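Local coordinates for protein phenylacetaldehyde dehydrogenase (Burkholderia cenocepacia, PDB 4O5H) that probably oxidises phenylacetaldehyde to phenylacetate with NAD+, as a member of the aldehyde dehydrogenase family, at residues T16-A28 against N108-N120. Sequence-based numbering, arbitrary orientation.
Sequences TFALLDATRAFLA and NARELAEIESLDN. With NA (sodium ion), chain I.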
loop_
_atom_site.group_PDB
_atom_site.type_symbol
_atom_site.label_atom_id
_atom_site.label_comp_id
_atom_site.label_asym_id
_atom_site.label_seq_id
_atom_site.Cartn_x
_atom_site.Cartn_y
_atom_site.Cartn_z
ATOM N N THR A 16 -7.621 34.686 -32.784
ATOM C CA THR A 16 -8.383 34.314 -31.588
ATOM C C THR A 16 -9.492 33.322 -31.961
ATOM O O THR A 16 -9.875 33.202 -33.121
ATOM C CB THR A 16 -8.996 35.533 -30.869
ATOM O OG1 THR A 16 -9.988 36.124 -31.706
ATOM C CG2 THR A 16 -7.911 36.559 -30.508
ATOM N N PHE A 17 -9.988 32.602 -30.967
ATOM C CA PHE A 17 -10.923 31.490 -31.189
ATOM C C PHE A 17 -12.100 31.641 -30.271
ATOM O O PHE A 17 -11.928 32.053 -29.140
ATOM C CB PHE A 17 -10.152 30.193 -30.944
ATOM C CG PHE A 17 -9.215 29.880 -32.070
ATOM C CD1 PHE A 17 -9.734 29.483 -33.311
ATOM C CD2 PHE A 17 -7.850 30.098 -31.943
ATOM C CE1 PHE A 17 -8.904 29.249 -34.402
ATOM C CE2 PHE A 17 -7.018 29.868 -33.023
ATOM C CZ PHE A 17 -7.539 29.443 -34.256
ATOM N N ALA A 18 -13.295 31.319 -30.750
ATOM C CA ALA A 18 -14.508 31.629 -30.005
ATOM C C ALA A 18 -14.607 30.732 -28.784
ATOM O O ALA A 18 -14.130 29.620 -28.786
ATOM C CB ALA A 18 -15.732 31.444 -30.887
ATOM N N LEU A 19 -15.244 31.233 -27.741
ATOM C CA LEU A 19 -15.469 30.470 -26.541
ATOM C C LEU A 19 -16.953 30.450 -26.297
ATOM O O LEU A 19 -17.641 31.398 -26.639
ATOM C CB LEU A 19 -14.808 31.155 -25.357
ATOM C CG LEU A 19 -13.294 31.192 -25.316
ATOM C CD1 LEU A 19 -12.851 31.953 -24.096
ATOM C CD2 LEU A 19 -12.736 29.787 -25.292
ATOM N N LEU A 20 -17.429 29.394 -25.644
ATOM C CA LEU A 20 -18.816 29.368 -25.229
ATOM C C LEU A 20 -19.064 30.522 -24.282
ATOM O O LEU A 20 -18.197 30.898 -23.478
ATOM C CB LEU A 20 -19.176 28.037 -24.548
ATOM C CG LEU A 20 -19.165 26.785 -25.428
ATOM C CD1 LEU A 20 -19.452 25.584 -24.566
ATOM C CD2 LEU A 20 -20.190 26.868 -26.539
ATOM N N ASP A 21 -20.288 31.026 -24.313
ATOM C CA ASP A 21 -20.736 31.970 -23.302
ATOM C C ASP A 21 -20.511 31.444 -21.883
ATOM O O ASP A 21 -20.085 32.206 -20.990
ATOM C CB ASP A 21 -22.217 32.306 -23.490
ATOM C CG ASP A 21 -22.483 33.156 -24.719
ATOM O OD1 ASP A 21 -21.533 33.692 -25.348
ATOM O OD2 ASP A 21 -23.690 33.323 -25.045
ATOM N N ALA A 22 -20.799 30.161 -21.644
ATOM C CA ALA A 22 -20.655 29.598 -20.301
ATOM C C ALA A 22 -19.189 29.686 -19.832
ATOM O O ALA A 22 -18.931 29.958 -18.658
ATOM C CB ALA A 22 -21.157 28.154 -20.238
ATOM N N THR A 23 -18.268 29.401 -20.742
ATOM C CA THR A 23 -16.854 29.399 -20.469
ATOM C C THR A 23 -16.433 30.807 -20.079
ATOM O O THR A 23 -15.745 31.008 -19.073
ATOM C CB THR A 23 -16.045 28.952 -21.707
ATOM O OG1 THR A 23 -16.475 27.652 -22.146
ATOM C CG2 THR A 23 -14.550 28.910 -21.380
ATOM N N ARG A 24 -16.888 31.789 -20.853
ATOM C CA ARG A 24 -16.588 33.189 -20.568
ATOM C C ARG A 24 -17.131 33.603 -19.191
ATOM O O ARG A 24 -16.451 34.265 -18.416
ATOM C CB ARG A 24 -17.103 34.116 -21.692
ATOM C CG ARG A 24 -16.218 34.071 -22.939
ATOM C CD ARG A 24 -16.576 35.181 -23.941
ATOM N NE ARG A 24 -16.130 34.873 -25.299
ATOM C CZ ARG A 24 -14.873 34.976 -25.735
ATOM N NH1 ARG A 24 -13.897 35.396 -24.932
ATOM N NH2 ARG A 24 -14.594 34.647 -26.984
ATOM N N ALA A 25 -18.346 33.208 -18.886
ATOM C CA ALA A 25 -18.954 33.536 -17.591
ATOM C C ALA A 25 -18.176 32.917 -16.444
ATOM O O ALA A 25 -18.003 33.536 -15.403
ATOM C CB ALA A 25 -20.423 33.069 -17.534
ATOM N N PHE A 26 -17.753 31.668 -16.613
ATOM C CA PHE A 26 -16.999 31.026 -15.566
ATOM C C PHE A 26 -15.677 31.753 -15.347
ATOM O O PHE A 26 -15.292 31.997 -14.219
ATOM C CB PHE A 26 -16.738 29.557 -15.913
ATOM C CG PHE A 26 -15.881 28.843 -14.903
ATOM C CD1 PHE A 26 -16.399 28.401 -13.705
ATOM C CD2 PHE A 26 -14.563 28.610 -15.171
ATOM C CE1 PHE A 26 -15.609 27.746 -12.775
ATOM C CE2 PHE A 26 -13.758 27.937 -14.262
ATOM C CZ PHE A 26 -14.290 27.492 -13.067
ATOM N N LEU A 27 -14.999 32.111 -16.426
ATOM C CA LEU A 27 -13.744 32.842 -16.291
ATOM C C LEU A 27 -13.894 34.218 -15.650
ATOM O O LEU A 27 -13.045 34.639 -14.878
ATOM C CB LEU A 27 -13.055 33.002 -17.630
ATOM C CG LEU A 27 -12.568 31.705 -18.274
ATOM C CD1 LEU A 27 -12.037 32.010 -19.672
ATOM C CD2 LEU A 27 -11.520 31.029 -17.432
ATOM N N ALA A 28 -14.955 34.915 -15.985
ATOM C CA ALA A 28 -15.146 36.280 -15.489
ATOM C C ALA A 28 -15.481 36.346 -13.991
ATOM O O ALA A 28 -15.140 37.295 -13.354
ATOM C CB ALA A 28 -16.241 36.969 -16.273
ATOM N N ASN A 108 -21.976 19.152 -20.168
ATOM C CA ASN A 108 -21.196 20.369 -20.170
ATOM C C ASN A 108 -19.773 20.127 -20.672
ATOM O O ASN A 108 -18.841 20.816 -20.278
ATOM C CB ASN A 108 -21.171 20.952 -18.748
ATOM C CG ASN A 108 -22.554 21.404 -18.287
ATOM O OD1 ASN A 108 -23.011 22.459 -18.669
ATOM N ND2 ASN A 108 -23.218 20.576 -17.490
ATOM N N ALA A 109 -19.635 19.167 -21.573
ATOM C CA ALA A 109 -18.334 18.691 -22.024
ATOM C C ALA A 109 -17.525 19.735 -22.800
ATOM O O ALA A 109 -16.331 19.877 -22.577
ATOM C CB ALA A 109 -18.517 17.430 -22.856
ATOM N N ARG A 110 -18.149 20.494 -23.685
ATOM C CA ARG A 110 -17.380 21.509 -24.452
ATOM C C ARG A 110 -16.827 22.604 -23.542
ATOM O O ARG A 110 -15.669 22.967 -23.645
ATOM C CB ARG A 110 -18.229 22.145 -25.539
ATOM C CG ARG A 110 -17.511 23.211 -26.315
ATOM C CD ARG A 110 -16.283 22.676 -27.070
ATOM N NE ARG A 110 -15.522 23.771 -27.666
ATOM C CZ ARG A 110 -14.596 23.622 -28.605
ATOM N NH1 ARG A 110 -14.274 22.427 -29.028
ATOM N NH2 ARG A 110 -13.992 24.676 -29.128
ATOM N N GLU A 111 -17.656 23.095 -22.610
ATOM C CA GLU A 111 -17.185 24.091 -21.669
ATOM C C GLU A 111 -16.000 23.572 -20.832
ATOM O O GLU A 111 -15.005 24.242 -20.661
ATOM C CB GLU A 111 -18.321 24.485 -20.703
ATOM C CG GLU A 111 -17.871 25.485 -19.663
ATOM C CD GLU A 111 -18.901 25.693 -18.570
ATOM O OE1 GLU A 111 -20.007 25.086 -18.641
ATOM O OE2 GLU A 111 -18.560 26.420 -17.624
ATOM N N LEU A 112 -16.130 22.364 -20.311
ATOM C CA LEU A 112 -15.026 21.768 -19.549
ATOM C C LEU A 112 -13.776 21.624 -20.368
ATOM O O LEU A 112 -12.673 21.873 -19.872
ATOM C CB LEU A 112 -15.448 20.402 -18.986
ATOM C CG LEU A 112 -16.453 20.480 -17.794
ATOM C CD1 LEU A 112 -17.090 19.132 -17.517
ATOM C CD2 LEU A 112 -15.744 20.981 -16.573
ATOM N N ALA A 113 -13.929 21.263 -21.633
ATOM C CA ALA A 113 -12.781 21.140 -22.543
ATOM C C ALA A 113 -12.118 22.478 -22.798
ATOM O O ALA A 113 -10.904 22.577 -22.800
ATOM C CB ALA A 113 -13.199 20.521 -23.859
ATOM N N GLU A 114 -12.914 23.518 -22.994
ATOM C CA GLU A 114 -12.359 24.876 -23.192
ATOM C C GLU A 114 -11.596 25.349 -21.933
ATOM O O GLU A 114 -10.495 25.894 -22.032
ATOM C CB GLU A 114 -13.482 25.874 -23.558
ATOM C CG GLU A 114 -14.062 25.584 -24.952
ATOM C CD GLU A 114 -15.146 26.526 -25.414
ATOM O OE1 GLU A 114 -15.614 27.387 -24.630
ATOM O OE2 GLU A 114 -15.533 26.381 -26.605
ATOM N N ILE A 115 -12.189 25.135 -20.769
ATOM C CA ILE A 115 -11.546 25.537 -19.544
ATOM C C ILE A 115 -10.222 24.802 -19.453
ATOM O O ILE A 115 -9.183 25.391 -19.127
ATOM C CB ILE A 115 -12.433 25.190 -18.298
ATOM C CG1 ILE A 115 -13.656 26.065 -18.292
ATOM C CG2 ILE A 115 -11.642 25.339 -17.006
ATOM C CD1 ILE A 115 -14.749 25.614 -17.349
ATOM N N GLU A 116 -10.258 23.502 -19.702
ATOM C CA GLU A 116 -9.057 22.699 -19.576
ATOM C C GLU A 116 -7.990 23.135 -20.576
ATOM O O GLU A 116 -6.795 23.231 -20.225
ATOM C CB GLU A 116 -9.369 21.226 -19.780
ATOM C CG GLU A 116 -8.291 20.306 -19.275
ATOM C CD GLU A 116 -8.419 20.005 -17.786
ATOM O OE1 GLU A 116 -8.555 20.969 -16.982
ATOM O OE2 GLU A 116 -8.425 18.817 -17.437
ATOM N N SER A 117 -8.404 23.430 -21.804
ATOM C CA SER A 117 -7.457 23.870 -22.833
ATOM C C SER A 117 -6.832 25.222 -22.452
ATOM O O SER A 117 -5.621 25.419 -22.618
ATOM C CB SER A 117 -8.172 23.979 -24.177
ATOM O OG SER A 117 -7.298 24.388 -25.182
ATOM N N LEU A 118 -7.646 26.140 -21.940
ATOM C CA LEU A 118 -7.122 27.449 -21.560
ATOM C C LEU A 118 -6.163 27.383 -20.371
ATOM O O LEU A 118 -5.224 28.169 -20.280
ATOM C CB LEU A 118 -8.261 28.431 -21.253
ATOM C CG LEU A 118 -9.140 28.788 -22.448
ATOM C CD1 LEU A 118 -10.398 29.537 -22.021
ATOM C CD2 LEU A 118 -8.355 29.607 -23.460
ATOM N N ASP A 119 -6.450 26.512 -19.428
ATOM C CA ASP A 119 -5.733 26.467 -18.147
ATOM C C ASP A 119 -4.491 25.614 -18.284
ATOM O O ASP A 119 -3.423 25.992 -17.806
ATOM C CB ASP A 119 -6.700 25.910 -17.082
ATOM C CG ASP A 119 -6.190 26.040 -15.670
ATOM O OD1 ASP A 119 -5.139 26.705 -15.439
ATOM O OD2 ASP A 119 -6.841 25.441 -14.756
ATOM N N ASN A 120 -4.633 24.470 -18.916
ATOM C CA ASN A 120 -3.536 23.468 -19.059
ATOM C C ASN A 120 -2.726 23.661 -20.341
ATOM O O ASN A 120 -1.501 23.440 -20.347
ATOM C CB ASN A 120 -4.106 22.044 -18.984
ATOM C CG ASN A 120 -3.215 21.010 -19.633
ATOM O OD1 ASN A 120 -3.133 20.931 -20.835
ATOM N ND2 ASN A 120 -2.538 20.217 -18.827
HETATM NA NA NA I . -2.877 27.205 -15.777
HETATM O O HOH W 1 -20.152 28.133 -16.620
HETATM O O HOH W 2 -1.937 28.773 -14.203
HETATM O O HOH W 3 -0.731 27.257 -16.778
#
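Leu118 CD1 is the hub of the apolar centre: it lies 3.8 Å from Leu27 CD1 and meets Leu19 CD1 tip to tip at 4.0 Å. Alongside, Phe26 CD2 touches Ile115 CD1 at 3.7 Å, the side chains crossing at about a right angle. The trans chi1 of Phe26 (176°) swings CG away from the backbone N and brings the ring to Ile115. Thr23 is a knob in the hole of Glu111, Glu114, Ile115 and Leu118, where helices 21-28 and 109-120 cross at -50°, axes 9.1 Å apart. Farther out, Leu20 CD1 rests on Arg110 CG at 3.5 Å.

The polar edge centres on the buried carboxylate of Glu114. Its OE1 accepts Leu20 N, of the N-cap residue, at 165° on the syn lone pair, and Thr23 OG1 at 2.6 Å from the anti side, out of the carboxylate plane. Arg110 NE forms a salt bridge to Glu114 OE2 at 2.8 Å; OE2 lies near the guanidinium plane, at its edge, while NE comes from the anti side, tilted from the carboxylate plane. Elsewhere Glu111 OE2 forms a salt bridge with Arg219, and a close water may link it to Ala22 O.

Two donors on OE1 and Arg110 on OE2 restrict rotation of the Glu114 carboxylate and would probably favour its ionised form. This polar cluster ties the first turn of helix 21-28 to helix 109-120.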